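Local atomic coordinates of 2,3-dihydroxybenzoate-AMP ligase (Mycobacterium smegmatis, PDB entry 5KEI), a protein that belongs to the ANL superfamily of AMP-binding enzymes, with a large N-terminal part and a smaller C-terminal domain. Residues Q228-N233 / P260-G265; V64-H69 / N104-A109; A486-P491 / K550-Q555; P480-A485 / A501-N506; P368-E373 / G444-Y449. One frame throughout, in Å; residues are numbered along the deposited sequence.

Interaction 1 of 5, residues Q228-N233 / P260-G265; sequences QDYVYN and PLACPG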
# COMPACT_ATOMS: atom_id res chain seq x y z
N GLN A 228 5.65 -10.83 10.58
CA GLN A 228 4.51 -11.47 11.21
C GLN A 228 3.22 -11.18 10.44
O GLN A 228 2.44 -12.11 10.13
CB GLN A 228 4.36 -11.02 12.67
CG GLN A 228 5.48 -11.47 13.66
CD GLN A 228 5.32 -12.93 14.13
OE1 GLN A 228 4.77 -13.76 13.42
NE2 GLN A 228 5.78 -13.23 15.35
N ASP A 229 2.97 -9.91 10.12
CA ASP A 229 1.64 -9.56 9.68
C ASP A 229 1.52 -9.76 8.18
O ASP A 229 0.42 -10.03 7.68
CB ASP A 229 1.22 -8.13 10.07
CG ASP A 229 1.96 -7.05 9.31
OD1 ASP A 229 3.03 -6.61 9.75
OD2 ASP A 229 1.49 -6.69 8.21
N TYR A 230 2.63 -9.70 7.46
CA TYR A 230 2.59 -9.81 6.01
C TYR A 230 2.47 -11.29 5.60
O TYR A 230 1.75 -11.62 4.65
CB TYR A 230 3.81 -9.12 5.35
CG TYR A 230 3.41 -8.55 4.00
CD1 TYR A 230 2.35 -7.64 3.95
CD2 TYR A 230 4.11 -8.80 2.82
CE1 TYR A 230 1.93 -7.06 2.80
CE2 TYR A 230 3.68 -8.18 1.60
CZ TYR A 230 2.58 -7.31 1.62
OH TYR A 230 2.08 -6.66 0.52
N VAL A 231 3.12 -12.18 6.34
CA VAL A 231 2.94 -13.61 6.09
C VAL A 231 1.51 -14.00 6.43
O VAL A 231 0.84 -14.68 5.66
CB VAL A 231 3.93 -14.45 6.90
CG1 VAL A 231 3.62 -15.96 6.77
CG2 VAL A 231 5.36 -14.13 6.45
N TYR A 232 1.02 -13.52 7.57
CA TYR A 232 -0.39 -13.71 7.89
C TYR A 232 -1.36 -13.14 6.83
O TYR A 232 -2.35 -13.78 6.49
CB TYR A 232 -0.73 -13.12 9.27
CG TYR A 232 -2.22 -13.17 9.63
CD1 TYR A 232 -2.93 -14.38 9.60
CD2 TYR A 232 -2.92 -12.01 9.94
CE1 TYR A 232 -4.30 -14.43 9.90
CE2 TYR A 232 -4.28 -12.06 10.24
CZ TYR A 232 -4.97 -13.26 10.22
OH TYR A 232 -6.32 -13.29 10.52
N ASN A 233 -1.03 -11.98 6.26
CA ASN A 233 -1.92 -11.25 5.36
C ASN A 233 -2.12 -12.16 4.09
O ASN A 233 -3.22 -12.42 3.59
CB ASN A 233 -1.31 -9.90 4.95
CG ASN A 233 -2.20 -9.15 4.01
OD1 ASN A 233 -2.08 -9.29 2.83
ND2 ASN A 233 -2.99 -8.24 4.54
N PRO A 260 -1.94 -7.17 -5.70
CA PRO A 260 -1.44 -8.43 -6.31
C PRO A 260 -0.19 -9.00 -5.64
O PRO A 260 0.31 -10.04 -6.08
CB PRO A 260 -1.11 -8.02 -7.74
CG PRO A 260 -0.70 -6.56 -7.61
CD PRO A 260 -1.56 -5.98 -6.51
N LEU A 261 0.33 -8.33 -4.62
CA LEU A 261 1.49 -8.86 -3.93
C LEU A 261 1.10 -9.86 -2.82
O LEU A 261 1.75 -10.88 -2.64
CB LEU A 261 2.32 -7.70 -3.35
CG LEU A 261 3.63 -8.08 -2.68
CD1 LEU A 261 4.50 -8.87 -3.66
CD2 LEU A 261 4.33 -6.81 -2.19
N ALA A 262 0.04 -9.57 -2.07
CA ALA A 262 -0.30 -10.41 -0.92
C ALA A 262 -1.78 -10.55 -0.60
O ALA A 262 -2.11 -11.03 0.47
CB ALA A 262 0.43 -9.87 0.30
N CYS A 263 -2.67 -10.17 -1.50
CA CYS A 263 -4.09 -10.18 -1.17
C CYS A 263 -5.02 -11.01 -2.06
O CYS A 263 -6.02 -10.48 -2.54
CB CYS A 263 -4.60 -8.74 -1.15
SG CYS A 263 -3.68 -7.67 0.00
N PRO A 264 -4.73 -12.32 -2.28
CA PRO A 264 -3.60 -13.13 -1.81
C PRO A 264 -2.35 -12.95 -2.67
O PRO A 264 -1.26 -13.13 -2.17
CB PRO A 264 -4.12 -14.58 -1.93
CG PRO A 264 -5.07 -14.53 -3.09
CD PRO A 264 -5.73 -13.14 -3.00
N GLY A 265 -2.51 -12.61 -3.95
CA GLY A 265 -1.39 -12.26 -4.80
C GLY A 265 -0.33 -13.34 -4.95
O GLY A 265 -0.58 -14.52 -4.69
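Helix 227-240 and the segment 260-265, which carries part of helix 258-262, come together at Asn233 and Ala262, whose CA atoms lie 6.5 Å apart, and no clear hydrogen bond joins the two segments. Tyr230 and Ala262 carry much of the contact. The CA-CB bond of Tyr230 does not aim at the partner, but chi1 of -148°, well off a staggered value, carries the phenol end across to residues 261 and 262. There the methyl of Ala262 meets the hydroxyl end of the ring obliquely, CB lying 3.6 Å from Tyr230 CZ. Leu261 crosses the tyrosine at about a right angle and brings CD2 to the ring edge, near its plane, 3.5 Å from Tyr230 OH. This hydroxyl is also hydrogen-bonded to Asn258, just ahead of residues 260-265, which gives it a polar partner beside the apolar packing. The Asn233 side chain comes near both Ala262 and Cys263. A cis peptide bond before Pro264 turns the chain immediately afterwards. Every touching residue is buried: Tyr230 and Leu261 both pack on Leu211 of strand 207-212, while Asn233 and Cys263 both reach Leu360 of strand 360-362.

Interaction 2 of 5, residues V64-H69 / N104-A109; sequences VIDADH and NTAEFA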
# COMPACT_ATOMS: atom_id res chain seq x y z
N VAL A 64 6.76 -19.41 -10.73
CA VAL A 64 6.51 -18.14 -11.40
C VAL A 64 6.66 -18.31 -12.91
O VAL A 64 7.46 -19.12 -13.37
CB VAL A 64 7.47 -17.06 -10.88
CG1 VAL A 64 7.15 -16.70 -9.42
CG2 VAL A 64 8.92 -17.53 -10.99
N ILE A 65 5.86 -17.58 -13.69
CA ILE A 65 5.93 -17.63 -15.15
C ILE A 65 5.87 -16.22 -15.73
O ILE A 65 5.14 -15.38 -15.21
CB ILE A 65 4.78 -18.46 -15.79
CG1 ILE A 65 4.59 -19.81 -15.10
CG2 ILE A 65 5.03 -18.67 -17.27
CD1 ILE A 65 3.64 -20.73 -15.85
N ASP A 66 6.64 -15.95 -16.78
CA ASP A 66 6.41 -14.76 -17.60
C ASP A 66 6.60 -15.16 -19.06
O ASP A 66 6.78 -16.34 -19.35
CB ASP A 66 7.31 -13.56 -17.21
CG ASP A 66 8.81 -13.85 -17.31
OD1 ASP A 66 9.24 -14.61 -18.20
OD2 ASP A 66 9.58 -13.28 -16.50
N ALA A 67 6.56 -14.17 -19.95
CA ALA A 67 6.57 -14.40 -21.39
C ALA A 67 7.72 -15.30 -21.85
O ALA A 67 7.53 -16.17 -22.71
CB ALA A 67 6.64 -13.06 -22.11
N ASP A 68 8.90 -15.10 -21.28
CA ASP A 68 10.08 -15.79 -21.78
C ASP A 68 10.69 -16.81 -20.81
O ASP A 68 11.45 -17.67 -21.22
CB ASP A 68 11.13 -14.75 -22.18
CG ASP A 68 10.63 -13.82 -23.27
OD1 ASP A 68 9.75 -14.26 -24.06
OD2 ASP A 68 11.10 -12.67 -23.33
N HIS A 69 10.34 -16.71 -19.52
CA HIS A 69 10.91 -17.60 -18.51
C HIS A 69 9.86 -18.29 -17.67
O HIS A 69 8.71 -17.87 -17.62
CB HIS A 69 11.84 -16.83 -17.58
CG HIS A 69 12.82 -15.97 -18.30
ND1 HIS A 69 13.98 -16.48 -18.86
CD2 HIS A 69 12.83 -14.64 -18.57
CE1 HIS A 69 14.66 -15.50 -19.43
NE2 HIS A 69 13.98 -14.37 -19.27
N ASN A 104 6.42 -6.20 -14.37
CA ASN A 104 5.87 -7.54 -14.08
C ASN A 104 6.59 -8.65 -14.84
O ASN A 104 6.20 -9.04 -15.93
CB ASN A 104 4.38 -7.59 -14.41
CG ASN A 104 3.54 -6.92 -13.36
OD1 ASN A 104 4.07 -6.20 -12.48
ND2 ASN A 104 2.24 -7.17 -13.41
N THR A 105 7.62 -9.16 -14.18
CA THR A 105 8.57 -10.14 -14.71
C THR A 105 8.73 -11.22 -13.64
O THR A 105 8.53 -10.94 -12.45
CB THR A 105 9.96 -9.45 -15.03
OG1 THR A 105 10.97 -10.44 -15.21
CG2 THR A 105 10.43 -8.49 -13.89
N ALA A 106 9.08 -12.44 -14.03
CA ALA A 106 9.43 -13.45 -13.03
C ALA A 106 10.55 -12.92 -12.14
O ALA A 106 10.61 -13.23 -10.96
CB ALA A 106 9.86 -14.75 -13.69
N GLU A 107 11.41 -12.09 -12.72
CA GLU A 107 12.54 -11.52 -12.01
C GLU A 107 12.11 -10.68 -10.79
O GLU A 107 12.92 -10.45 -9.88
CB GLU A 107 13.38 -10.68 -12.98
CG GLU A 107 14.81 -10.44 -12.53
CD GLU A 107 15.60 -11.73 -12.34
OE1 GLU A 107 15.29 -12.75 -13.00
OE2 GLU A 107 16.54 -11.72 -11.52
N PHE A 108 10.86 -10.25 -10.77
CA PHE A 108 10.34 -9.48 -9.63
C PHE A 108 10.42 -10.35 -8.37
O PHE A 108 10.79 -9.87 -7.29
CB PHE A 108 8.90 -8.99 -9.90
CG PHE A 108 8.22 -8.37 -8.69
CD1 PHE A 108 8.36 -7.02 -8.41
CD2 PHE A 108 7.47 -9.15 -7.84
CE1 PHE A 108 7.75 -6.47 -7.31
CE2 PHE A 108 6.86 -8.60 -6.72
CZ PHE A 108 6.99 -7.26 -6.46
N ALA A 109 10.07 -11.63 -8.53
CA ALA A 109 10.16 -12.60 -7.44
C ALA A 109 11.61 -12.87 -7.04
O ALA A 109 11.90 -13.05 -5.86
CB ALA A 109 9.46 -13.94 -7.82
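Asp66 and Ala106 form the centre of this contact, the backbone N of Ala106 donating to Asp66 OD2 at 2.7 Å with an N-H...O angle of 162°. The donor comes from the anti side of the carboxylate, 20° out of its plane, and the Ala106 methyl sits beside the same oxygen. Thr105 OG1 adds a weak, long bond to OD2. Next to this polar pair, Val64 spreads its two methyls at the approach to helix 107-117 and on it: CG2 packs on Ala106 CB at 4.0 Å and CG1 on Ala109 CB at 3.9 Å. The second shell holds the aspartate in place. Asp66 OD1 accepts from Asp68 N at 3.1 Å, an Asx turn. The same Asp66 OD1 accepts from His69 N at 2.7 Å, which makes an Asx motif of the bend between strands 62-65 and 70-72. Chi1 of 59° sets the carboxylate between its own backbone N and carbonyl, from where it can serve both this bend and the helix start. Thr105 OG1 in turn caps the helix by accepting from Glu107 N at 3.0 Å. With three backbone N-H groups directed at one carboxylate beside a helix N-terminus, the negative charge of Asp66 is probably stabilised.

Interaction 3 of 5, residues A486-P491 / K550-Q555; sequences AAVALP and KAIVRQ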
# COMPACT_ATOMS: atom_id res chain seq x y z
N ALA A 486 -4.11 23.18 9.98
CA ALA A 486 -5.57 23.09 9.85
C ALA A 486 -6.13 24.26 9.03
O ALA A 486 -5.99 25.42 9.41
CB ALA A 486 -6.22 23.03 11.22
N ALA A 487 -6.75 23.95 7.90
CA ALA A 487 -7.41 24.95 7.08
C ALA A 487 -8.85 25.04 7.56
O ALA A 487 -9.59 24.06 7.54
CB ALA A 487 -7.35 24.61 5.59
N VAL A 488 -9.23 26.22 8.02
CA VAL A 488 -10.52 26.39 8.66
C VAL A 488 -11.33 27.47 7.91
O VAL A 488 -10.76 28.39 7.31
CB VAL A 488 -10.33 26.76 10.15
CG1 VAL A 488 -11.62 26.69 10.87
CG2 VAL A 488 -9.33 25.81 10.81
N ALA A 489 -12.65 27.32 7.93
CA ALA A 489 -13.56 28.26 7.30
C ALA A 489 -14.06 29.29 8.30
O ALA A 489 -14.56 28.94 9.36
CB ALA A 489 -14.74 27.51 6.67
N LEU A 490 -13.89 30.56 7.95
CA LEU A 490 -14.45 31.66 8.73
C LEU A 490 -15.44 32.44 7.88
O LEU A 490 -15.17 32.69 6.70
CB LEU A 490 -13.34 32.57 9.22
CG LEU A 490 -12.37 31.86 10.16
CD1 LEU A 490 -11.17 32.75 10.35
CD2 LEU A 490 -13.03 31.53 11.48
N PRO A 491 -16.60 32.79 8.46
CA PRO A 491 -17.57 33.69 7.82
C PRO A 491 -16.92 34.98 7.40
O PRO A 491 -16.23 35.61 8.20
CB PRO A 491 -18.60 33.92 8.91
CG PRO A 491 -18.62 32.62 9.63
CD PRO A 491 -17.17 32.18 9.67
N LYS A 550 -14.32 22.80 14.48
CA LYS A 550 -15.44 23.57 15.00
C LYS A 550 -14.98 24.30 16.25
O LYS A 550 -15.45 25.40 16.55
CB LYS A 550 -16.64 22.67 15.28
CG LYS A 550 -16.73 21.47 14.35
CD LYS A 550 -18.11 20.81 14.37
CE LYS A 550 -19.10 21.50 13.43
NZ LYS A 550 -18.74 21.33 11.99
N ALA A 551 -14.05 23.68 16.97
CA ALA A 551 -13.50 24.28 18.17
C ALA A 551 -12.53 25.40 17.82
O ALA A 551 -12.54 26.46 18.45
CB ALA A 551 -12.80 23.23 19.01
N ILE A 552 -11.69 25.16 16.81
CA ILE A 552 -10.75 26.17 16.32
C ILE A 552 -11.50 27.42 15.83
O ILE A 552 -11.02 28.54 15.99
CB ILE A 552 -9.85 25.61 15.20
CG1 ILE A 552 -8.99 24.45 15.72
CG2 ILE A 552 -8.95 26.69 14.62
CD1 ILE A 552 -8.01 23.90 14.70
N VAL A 553 -12.68 27.22 15.24
CA VAL A 553 -13.53 28.34 14.84
C VAL A 553 -13.95 29.17 16.06
O VAL A 553 -13.65 30.36 16.13
CB VAL A 553 -14.78 27.88 14.08
CG1 VAL A 553 -15.82 28.98 14.06
CG2 VAL A 553 -14.42 27.47 12.67
N ARG A 554 -14.62 28.54 17.03
CA ARG A 554 -15.00 29.21 18.28
C ARG A 554 -13.78 29.63 19.11
O ARG A 554 -13.74 29.43 20.32
CB ARG A 554 -15.92 28.33 19.13
CG ARG A 554 -17.09 27.68 18.41
CD ARG A 554 -17.65 26.49 19.22
NE ARG A 554 -17.37 26.58 20.65
CZ ARG A 554 -16.72 25.65 21.36
NH1 ARG A 554 -16.30 24.54 20.76
NH2 ARG A 554 -16.50 25.82 22.66
N GLN A 555 -12.78 30.17 18.43
CA GLN A 555 -11.67 30.91 19.02
C GLN A 555 -11.28 31.93 17.97
O GLN A 555 -12.13 32.57 17.34
CB GLN A 555 -10.48 30.02 19.37
CG GLN A 555 -10.80 28.69 20.05
CD GLN A 555 -9.60 27.77 20.17
OE1 GLN A 555 -8.45 28.20 20.02
NE2 GLN A 555 -9.86 26.50 20.45
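Val488 of strand 482-492 packs against Ile552 and Val553 of the C-terminal helix 549-553, one methyl for each partner. CG1 reaches Val553 CG2 at 3.4 Å, a close methyl-methyl approach, while CG2 meets Ile552 CG2 at 3.9 Å. The valine can divide itself in this way because CG1 lies anti to its backbone N (chi1 -169°) and CG2 anti to its carbonyl carbon, so that its branches diverge toward successive residues of the helix. Val553 CG2 also lies 3.6 Å from the carbonyl O of Ala489, which completes the tight part of the contact. Ile552 extends along the strand in the other direction: its CD1 comes within 4.0 Å of Ala486 CB, two residues back on the same face. Ala486, Val488 and Ile552 are all buried, and Val502 of the adjoining strand 498-505 packs on both Val488 and Ile552, so this end of the contact belongs to the core between sheet and helix.

From Leu490 toward Pro491 the fit becomes looser. Leu490 does not point directly at the helix; only the end of its side chain bends nearer, bringing CD2 to 4.5 Å from Val553 CG2. Beyond Val553 the chain leaves helical geometry at Arg554, an exposed residue whose CB points away from the strand. No hydrogen bond or salt bridge spans the two segments, which meet through aliphatic side chains and the burial of apolar surface; a directional bond between helix and strand comes from just outside them, where Lys549 NZ is hydrogen-bonded to Ala487 O.

Interaction 4 of 5, residues P480-A485 / A501-N506; sequences PSVWAA and AVVVFN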
# COMPACT_ATOMS: atom_id res chain seq x y z
N PRO A 480 8.87 22.36 5.67
CA PRO A 480 9.68 21.90 6.82
C PRO A 480 9.38 22.66 8.11
O PRO A 480 9.67 22.17 9.19
CB PRO A 480 11.12 22.16 6.36
CG PRO A 480 11.00 23.21 5.30
CD PRO A 480 9.71 22.91 4.59
N SER A 481 8.79 23.85 8.00
CA SER A 481 8.45 24.63 9.18
C SER A 481 7.05 24.32 9.70
O SER A 481 6.75 24.60 10.85
CB SER A 481 8.59 26.13 8.89
OG SER A 481 9.95 26.49 8.69
N VAL A 482 6.21 23.74 8.86
CA VAL A 482 4.86 23.36 9.28
C VAL A 482 4.82 21.92 9.81
O VAL A 482 4.96 20.94 9.05
CB VAL A 482 3.85 23.49 8.13
CG1 VAL A 482 2.44 23.18 8.63
CG2 VAL A 482 3.91 24.88 7.51
N TRP A 483 4.65 21.81 11.13
CA TRP A 483 4.52 20.52 11.77
C TRP A 483 3.13 19.95 11.56
O TRP A 483 2.98 18.91 10.95
CB TRP A 483 4.82 20.61 13.27
CG TRP A 483 4.76 19.26 13.93
CD1 TRP A 483 3.75 18.78 14.73
CD2 TRP A 483 5.73 18.22 13.84
NE1 TRP A 483 4.05 17.50 15.14
CE2 TRP A 483 5.27 17.13 14.61
CE3 TRP A 483 6.97 18.09 13.19
CZ2 TRP A 483 5.98 15.94 14.75
CZ3 TRP A 483 7.68 16.92 13.33
CH2 TRP A 483 7.19 15.86 14.10
N ALA A 484 2.12 20.64 12.11
CA ALA A 484 0.70 20.31 11.91
C ALA A 484 -0.01 21.51 11.25
O ALA A 484 0.45 22.64 11.39
CB ALA A 484 0.04 19.96 13.23
N ALA A 485 -1.11 21.27 10.54
CA ALA A 485 -1.83 22.36 9.88
C ALA A 485 -3.33 22.11 9.88
O ALA A 485 -3.77 20.97 9.78
CB ALA A 485 -1.34 22.54 8.45
N ALA A 501 -5.50 29.44 7.94
CA ALA A 501 -4.51 28.39 8.20
C ALA A 501 -3.98 28.50 9.62
O ALA A 501 -3.18 29.38 9.94
CB ALA A 501 -3.36 28.45 7.20
N VAL A 502 -4.48 27.61 10.46
CA VAL A 502 -4.00 27.47 11.81
C VAL A 502 -2.87 26.44 11.82
O VAL A 502 -3.07 25.26 11.55
CB VAL A 502 -5.14 27.04 12.76
CG1 VAL A 502 -4.68 27.14 14.20
CG2 VAL A 502 -6.34 27.92 12.53
N VAL A 503 -1.67 26.89 12.15
CA VAL A 503 -0.47 26.09 11.97
C VAL A 503 0.32 25.89 13.27
O VAL A 503 0.47 26.82 14.06
CB VAL A 503 0.45 26.75 10.91
CG1 VAL A 503 1.84 26.09 10.87
CG2 VAL A 503 -0.22 26.74 9.55
N VAL A 504 0.82 24.67 13.50
CA VAL A 504 1.83 24.44 14.52
C VAL A 504 3.21 24.42 13.87
O VAL A 504 3.51 23.53 13.08
CB VAL A 504 1.62 23.12 15.26
CG1 VAL A 504 2.77 22.85 16.24
CG2 VAL A 504 0.28 23.13 15.97
N PHE A 505 4.03 25.41 14.19
CA PHE A 505 5.34 25.55 13.55
C PHE A 505 6.40 24.68 14.19
O PHE A 505 6.34 24.36 15.39
CB PHE A 505 5.83 26.99 13.59
CG PHE A 505 5.15 27.89 12.60
CD1 PHE A 505 5.41 27.77 11.25
CD2 PHE A 505 4.27 28.88 13.03
CE1 PHE A 505 4.80 28.60 10.34
CE2 PHE A 505 3.66 29.72 12.12
CZ PHE A 505 3.93 29.58 10.77
N ASN A 506 7.39 24.33 13.38
CA ASN A 506 8.51 23.53 13.85
C ASN A 506 9.58 24.38 14.52
O ASN A 506 9.73 24.38 15.75
CB ASN A 506 9.11 22.76 12.69
CG ASN A 506 9.36 21.34 13.02
OD1 ASN A 506 9.55 20.98 14.19
ND2 ASN A 506 9.37 20.50 12.01
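A classic beta bulge interrupts the antiparallel hairpin formed by strands 482-492 and 498-505 in the C-terminal domain, Trp483 and Ala484 both standing opposite Val504. The Val504 carbonyl O receives both amides: Trp483 N at 2.8 Å and Ala484 N through a weak bond of 3.4 Å. In return Val504 N donates to Ala484 O at 3.0 Å. The pairing is shifted by one residue across the bulge, with Val482 facing Phe505 before it and Ala485 facing Val503 after it, both non-hydrogen-bonded pairs.

The side chains of these four residues share one face of the sheet. On it Val482 and Val503 cross at about a right angle, their CG1 methyls 3.7 Å apart, and Val503 CG1 also sits over the centre of the Phe505 ring. The other face carries Ala484 and Val504, whose CB atoms are 4.1 Å apart. The chain turns a corner at the bulge, and the Trp483 indole extends to helix 419-425, where NE1 is hydrogen-bonded to Glu423.

At the outer end Asn506 fastens the strand to the loop that precedes residue 482. Its backbone N donates to Ser481 O at 2.6 Å. The side-chain amide stands at 65° to the indole plane and approaches the ring edge, with ND2 3.6 Å from Trp483 CE3; the same ND2 donates to Pro480 O at 3.3 Å, the N-H...O angle being 154°.

Interaction 5 of 5, residues P368-E373 / G444-Y449; sequences PPEVLE and GPLAGY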
# COMPACT_ATOMS: atom_id res chain seq x y z
N PRO A 368 -23.73 -15.26 -1.76
CA PRO A 368 -24.85 -15.00 -2.67
C PRO A 368 -24.59 -13.85 -3.64
O PRO A 368 -23.92 -12.89 -3.28
CB PRO A 368 -26.01 -14.66 -1.72
CG PRO A 368 -25.42 -14.50 -0.39
CD PRO A 368 -24.19 -15.33 -0.37
N PRO A 369 -25.13 -13.94 -4.86
CA PRO A 369 -24.91 -12.94 -5.91
C PRO A 369 -25.21 -11.50 -5.47
O PRO A 369 -24.50 -10.59 -5.91
CB PRO A 369 -25.88 -13.39 -7.02
CG PRO A 369 -25.99 -14.88 -6.82
CD PRO A 369 -25.97 -15.06 -5.32
N GLU A 370 -26.21 -11.28 -4.62
CA GLU A 370 -26.53 -9.93 -4.17
C GLU A 370 -25.41 -9.38 -3.29
O GLU A 370 -25.20 -8.16 -3.24
CB GLU A 370 -27.87 -9.89 -3.42
CG GLU A 370 -28.02 -10.86 -2.25
CD GLU A 370 -28.55 -12.25 -2.66
OE1 GLU A 370 -28.61 -12.56 -3.87
OE2 GLU A 370 -28.91 -13.03 -1.74
N VAL A 371 -24.69 -10.27 -2.62
CA VAL A 371 -23.56 -9.86 -1.79
C VAL A 371 -22.32 -9.57 -2.65
O VAL A 371 -21.60 -8.60 -2.39
CB VAL A 371 -23.25 -10.93 -0.73
CG1 VAL A 371 -21.92 -10.64 -0.03
CG2 VAL A 371 -24.37 -10.96 0.29
N LEU A 372 -22.10 -10.38 -3.68
CA LEU A 372 -21.01 -10.16 -4.62
C LEU A 372 -21.17 -8.85 -5.39
O LEU A 372 -20.18 -8.20 -5.75
CB LEU A 372 -20.91 -11.31 -5.62
CG LEU A 372 -20.73 -12.73 -5.09
CD1 LEU A 372 -20.60 -13.73 -6.23
CD2 LEU A 372 -19.52 -12.81 -4.17
N GLU A 373 -22.41 -8.45 -5.64
CA GLU A 373 -22.67 -7.35 -6.56
C GLU A 373 -22.97 -6.04 -5.83
O GLU A 373 -22.81 -4.97 -6.41
CB GLU A 373 -23.82 -7.71 -7.52
CG GLU A 373 -23.43 -8.79 -8.54
CD GLU A 373 -24.51 -9.11 -9.59
OE1 GLU A 373 -25.59 -8.49 -9.58
OE2 GLU A 373 -24.25 -10.00 -10.44
N GLY A 444 -31.17 -7.09 6.73
CA GLY A 444 -31.32 -7.54 5.37
C GLY A 444 -30.36 -8.65 4.98
O GLY A 444 -29.63 -9.18 5.84
N PRO A 445 -30.34 -9.01 3.68
CA PRO A 445 -29.45 -10.06 3.16
C PRO A 445 -27.99 -9.60 3.02
O PRO A 445 -27.11 -10.45 2.87
CB PRO A 445 -30.06 -10.37 1.78
CG PRO A 445 -30.76 -9.11 1.38
CD PRO A 445 -31.26 -8.49 2.65
N LEU A 446 -27.76 -8.29 3.10
CA LEU A 446 -26.41 -7.73 3.03
C LEU A 446 -25.87 -7.44 4.43
O LEU A 446 -24.84 -6.77 4.57
CB LEU A 446 -26.38 -6.44 2.20
CG LEU A 446 -27.04 -6.48 0.81
CD1 LEU A 446 -26.85 -5.15 0.10
CD2 LEU A 446 -26.52 -7.64 -0.04
N ALA A 447 -26.55 -7.95 5.44
CA ALA A 447 -26.15 -7.72 6.83
C ALA A 447 -24.74 -8.23 7.12
O ALA A 447 -24.39 -9.34 6.74
CB ALA A 447 -27.15 -8.38 7.78
N GLY A 448 -23.95 -7.43 7.82
CA GLY A 448 -22.59 -7.81 8.17
C GLY A 448 -21.56 -7.26 7.19
O GLY A 448 -20.36 -7.20 7.48
N TYR A 449 -22.04 -6.84 6.02
CA TYR A 449 -21.14 -6.41 4.96
C TYR A 449 -21.02 -4.89 4.88
O TYR A 449 -21.88 -4.15 5.35
CB TYR A 449 -21.59 -7.01 3.62
CG TYR A 449 -21.25 -8.49 3.55
CD1 TYR A 449 -20.07 -8.92 2.95
CD2 TYR A 449 -22.08 -9.45 4.13
CE1 TYR A 449 -19.72 -10.27 2.91
CE2 TYR A 449 -21.75 -10.81 4.10
CZ TYR A 449 -20.56 -11.22 3.49
OH TYR A 449 -20.22 -12.56 3.45
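Val371, in the first turn of helix 369-374, meets Leu446 and Tyr449 in the loop between strands 432-440 and 450-455. From CB, which the helix does not aim straight at the loop, the side chain forks into two methyls with separate partners. CG1, anti to the backbone N (chi1 169°), lies over one face of the Tyr449 ring in a CH-pi contact, 3.8 Å from the centroid and 14° off the ring normal. CG2 takes the other branch toward the preceding turn, where it comes 3.8 Å from Pro445 O and 4.0 Å from Leu446 CD2. That leucine runs antiparallel alongside the valine, and its CD2 ends 3.5 Å from the backbone O of Glu370. The Glu370 side chain takes part through CG, 4.2 Å from Leu446 CD2. Beyond the contact, the Tyr449 hydroxyl has weak hydrogen bonds to Asp367 and Arg378. The loop owes its shape to two overlapping beta turns, type I from Gly444 to Ala447 and type II from Leu446 to Tyr449, with Gly448 at a positive phi angle within the second. The end of Leu446 and the Tyr449 ring both reach the helix, and the whole is the connection of a beta hairpin packed by apolar contact against a short helix.

From the N terminus, interaction 2 closes first, bringing the end of strand 62-65 back to the start of helix 107-117. Interaction 1 follows it in series, joining helix 227-240 to helix 258-262 nearer the centre of the chain; the two touch through Leu261 and Phe108. Interaction 5 closes a longer loop, between helix 369-374 and the turn after strand 432-440, with its nearest atoms about 14 Å from interaction 1. In the C-terminal domain, interactions 3 and 4 cross, their segments alternating along the chain. They share strand 482-492 and meet at Val502, so the hairpin and the terminal helix form one packed unit.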